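Local coordinates for integron cassette protein Vpc_cass2 (Vibrio paracholerae, PDB 3JRT) that is of unknown function but adopts an all-helical fold, encoded by a mobile gene cassette, and assembles as a dimer, at residues I70-V75 with E142-I147. Sequence-based numbering, arbitrary orientation.
Sequences IWRLCV and EVQEEI
Ile147 reaches Val75 with an extended side chain: chi1 of -71° and a fully stretched CG1-CD1 arm send CG1 and CD1 out toward helix 64-91, where the CG1 of Val75 lies 4.2 Å from the CG1 of Ile147. This is helix-helix packing within an all-helical fold, between the long helix 64-91 and the short helix 140-151. The local axes cross at 60° and come no closer than 11.8 Å, a wide spacing that agrees with the modest 202 Å² buried and with contact between side chains that bridge the gap, while the backbones stay well apart. Ile147 contributes the largest share of that surface.

About one turn back along each helix, Arg72 lays its aliphatic part against Val143, with Arg72 CD 4.3 Å from Val143 CG1. Beyond CD the chain turns away from this methyl, and NH2 forms a salt bridge with Asp41 of the second subunit; the arginine thus combines an apolar intrachain contact with a polar one across the dimer interface. Leu123 and His126 of helix 118-128 also pack on Val143, while Leu49 of helix 27-53 touches Trp71.

Gln144 folds back through two successive bends, the second with chi2 -46°, which brings its amide near the guanidinium edge, close to its plane: Gln144 NE2 stands 4.5 Å from Arg72 NH1, a proximity of two N-H donors and not a bond.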
loop_
_atom_site.group_PDB
_atom_site.type_symbol
_atom_site.label_atom_id
_atom_site.label_comp_id
_atom_site.label_asym_id
_atom_site.label_seq_id
_atom_site.Cartn_x
_atom_site.Cartn_y
_atom_site.Cartn_z
ATOM N N ILE A 70 2.367 9.885 4.665
ATOM C CA ILE A 70 2.879 9.812 3.303
ATOM C C ILE A 70 4.009 8.793 3.194
ATOM O O ILE A 70 4.047 7.985 2.264
ATOM C CB ILE A 70 3.362 11.194 2.802
ATOM C CG1 ILE A 70 2.181 12.146 2.690
ATOM C CG2 ILE A 70 4.028 11.075 1.438
ATOM C CD1 ILE A 70 2.584 13.623 2.578
ATOM N N TRP A 71 4.942 8.854 4.142
ATOM C CA TRP A 71 6.039 7.899 4.187
ATOM C C TRP A 71 5.533 6.470 4.332
ATOM O O TRP A 71 6.031 5.566 3.660
ATOM C CB TRP A 71 7.074 8.255 5.290
ATOM C CG TRP A 71 7.979 9.353 4.833
ATOM C CD1 TRP A 71 7.666 10.671 4.693
ATOM C CD2 TRP A 71 9.329 9.211 4.387
ATOM N NE1 TRP A 71 8.748 11.366 4.203
ATOM C CE2 TRP A 71 9.782 10.493 4.011
ATOM C CE3 TRP A 71 10.198 8.124 4.267
ATOM C CZ2 TRP A 71 11.078 10.722 3.544
ATOM C CZ3 TRP A 71 11.472 8.347 3.776
ATOM C CH2 TRP A 71 11.905 9.640 3.436
ATOM N N ARG A 72 4.567 6.238 5.211
ATOM C CA ARG A 72 4.048 4.867 5.314
ATOM C C ARG A 72 3.380 4.443 4.000
ATOM O O ARG A 72 3.626 3.340 3.507
ATOM C CB ARG A 72 3.099 4.682 6.499
ATOM C CG ARG A 72 3.747 4.912 7.870
ATOM C CD ARG A 72 2.873 4.341 8.977
ATOM N NE ARG A 72 1.533 4.926 9.005
ATOM C CZ ARG A 72 1.222 6.034 9.676
ATOM N NH1 ARG A 72 2.149 6.687 10.369
ATOM N NH2 ARG A 72 -0.020 6.495 9.658
ATOM N N LEU A 73 2.554 5.323 3.432
ATOM C CA LEU A 73 1.900 5.001 2.166
ATOM C C LEU A 73 2.917 4.485 1.163
ATOM O O LEU A 73 2.720 3.435 0.565
ATOM C CB LEU A 73 1.156 6.215 1.577
ATOM C CG LEU A 73 0.563 6.015 0.169
ATOM C CD1 LEU A 73 -0.518 4.939 0.209
ATOM C CD2 LEU A 73 -0.036 7.300 -0.385
ATOM N N CYS A 74 4.004 5.232 0.970
ATOM C CA CYS A 74 4.962 4.890 -0.081
ATOM C C CYS A 74 5.885 3.744 0.319
ATOM O O CYS A 74 6.155 2.815 -0.458
ATOM C CB CYS A 74 5.760 6.123 -0.507
ATOM S SG CYS A 74 4.701 7.439 -1.186
ATOM N N VAL A 75 6.350 3.784 1.552
ATOM C CA VAL A 75 7.213 2.725 2.030
ATOM C C VAL A 75 6.515 1.345 2.047
ATOM O O VAL A 75 7.097 0.350 1.609
ATOM C CB VAL A 75 7.798 3.100 3.400
ATOM C CG1 VAL A 75 8.362 1.872 4.133
ATOM C CG2 VAL A 75 8.844 4.212 3.216
ATOM N N GLU A 142 8.216 1.528 16.650
ATOM C CA GLU A 142 8.926 0.454 15.963
ATOM C C GLU A 142 8.868 0.569 14.436
ATOM O O GLU A 142 9.865 0.341 13.759
ATOM C CB GLU A 142 8.391 -0.902 16.408
ATOM C CG GLU A 142 8.538 -1.136 17.904
ATOM C CD GLU A 142 8.115 -2.526 18.313
ATOM O OE1 GLU A 142 8.969 -3.263 18.829
ATOM O OE2 GLU A 142 6.942 -2.897 18.103
ATOM N N VAL A 143 7.709 0.916 13.886
ATOM C CA VAL A 143 7.631 1.159 12.455
ATOM C C VAL A 143 8.617 2.248 12.037
ATOM O O VAL A 143 9.346 2.098 11.051
ATOM C CB VAL A 143 6.203 1.545 12.001
ATOM C CG1 VAL A 143 6.240 2.201 10.591
ATOM C CG2 VAL A 143 5.309 0.320 12.007
ATOM N N GLN A 144 8.628 3.346 12.788
ATOM C CA GLN A 144 9.579 4.432 12.558
ATOM C C GLN A 144 11.040 3.967 12.589
ATOM O O GLN A 144 11.830 4.329 11.717
ATOM C CB GLN A 144 9.337 5.576 13.556
ATOM C CG GLN A 144 7.969 6.247 13.353
ATOM C CD GLN A 144 7.690 6.554 11.867
ATOM O OE1 GLN A 144 8.551 7.096 11.171
ATOM N NE2 GLN A 144 6.485 6.209 11.386
ATOM N N GLU A 145 11.401 3.168 13.591
ATOM C CA GLU A 145 12.744 2.613 13.651
ATOM C C GLU A 145 13.047 1.765 12.423
ATOM O O GLU A 145 14.112 1.892 11.829
ATOM C CB GLU A 145 12.940 1.776 14.910
ATOM C CG GLU A 145 13.146 2.589 16.163
ATOM C CD GLU A 145 13.783 1.779 17.266
ATOM O OE1 GLU A 145 13.717 0.529 17.211
ATOM O OE2 GLU A 145 14.364 2.395 18.183
ATOM N N GLU A 146 12.111 0.896 12.049
ATOM C CA GLU A 146 12.354 -0.025 10.942
ATOM C C GLU A 146 12.581 0.728 9.646
ATOM O O GLU A 146 13.349 0.297 8.791
ATOM C CB GLU A 146 11.216 -1.034 10.783
ATOM C CG GLU A 146 11.202 -2.105 11.857
ATOM C CD GLU A 146 12.540 -2.822 12.004
ATOM O OE1 GLU A 146 13.189 -3.115 10.975
ATOM O OE2 GLU A 146 12.939 -3.097 13.156
ATOM N N ILE A 147 11.920 1.864 9.515
ATOM C CA ILE A 147 12.056 2.669 8.315
ATOM C C ILE A 147 13.446 3.287 8.211
ATOM O O ILE A 147 14.005 3.408 7.120
ATOM C CB ILE A 147 10.975 3.755 8.249
ATOM C CG1 ILE A 147 9.617 3.107 7.961
ATOM C CG2 ILE A 147 11.303 4.754 7.159
ATOM C CD1 ILE A 147 8.465 4.099 7.891
#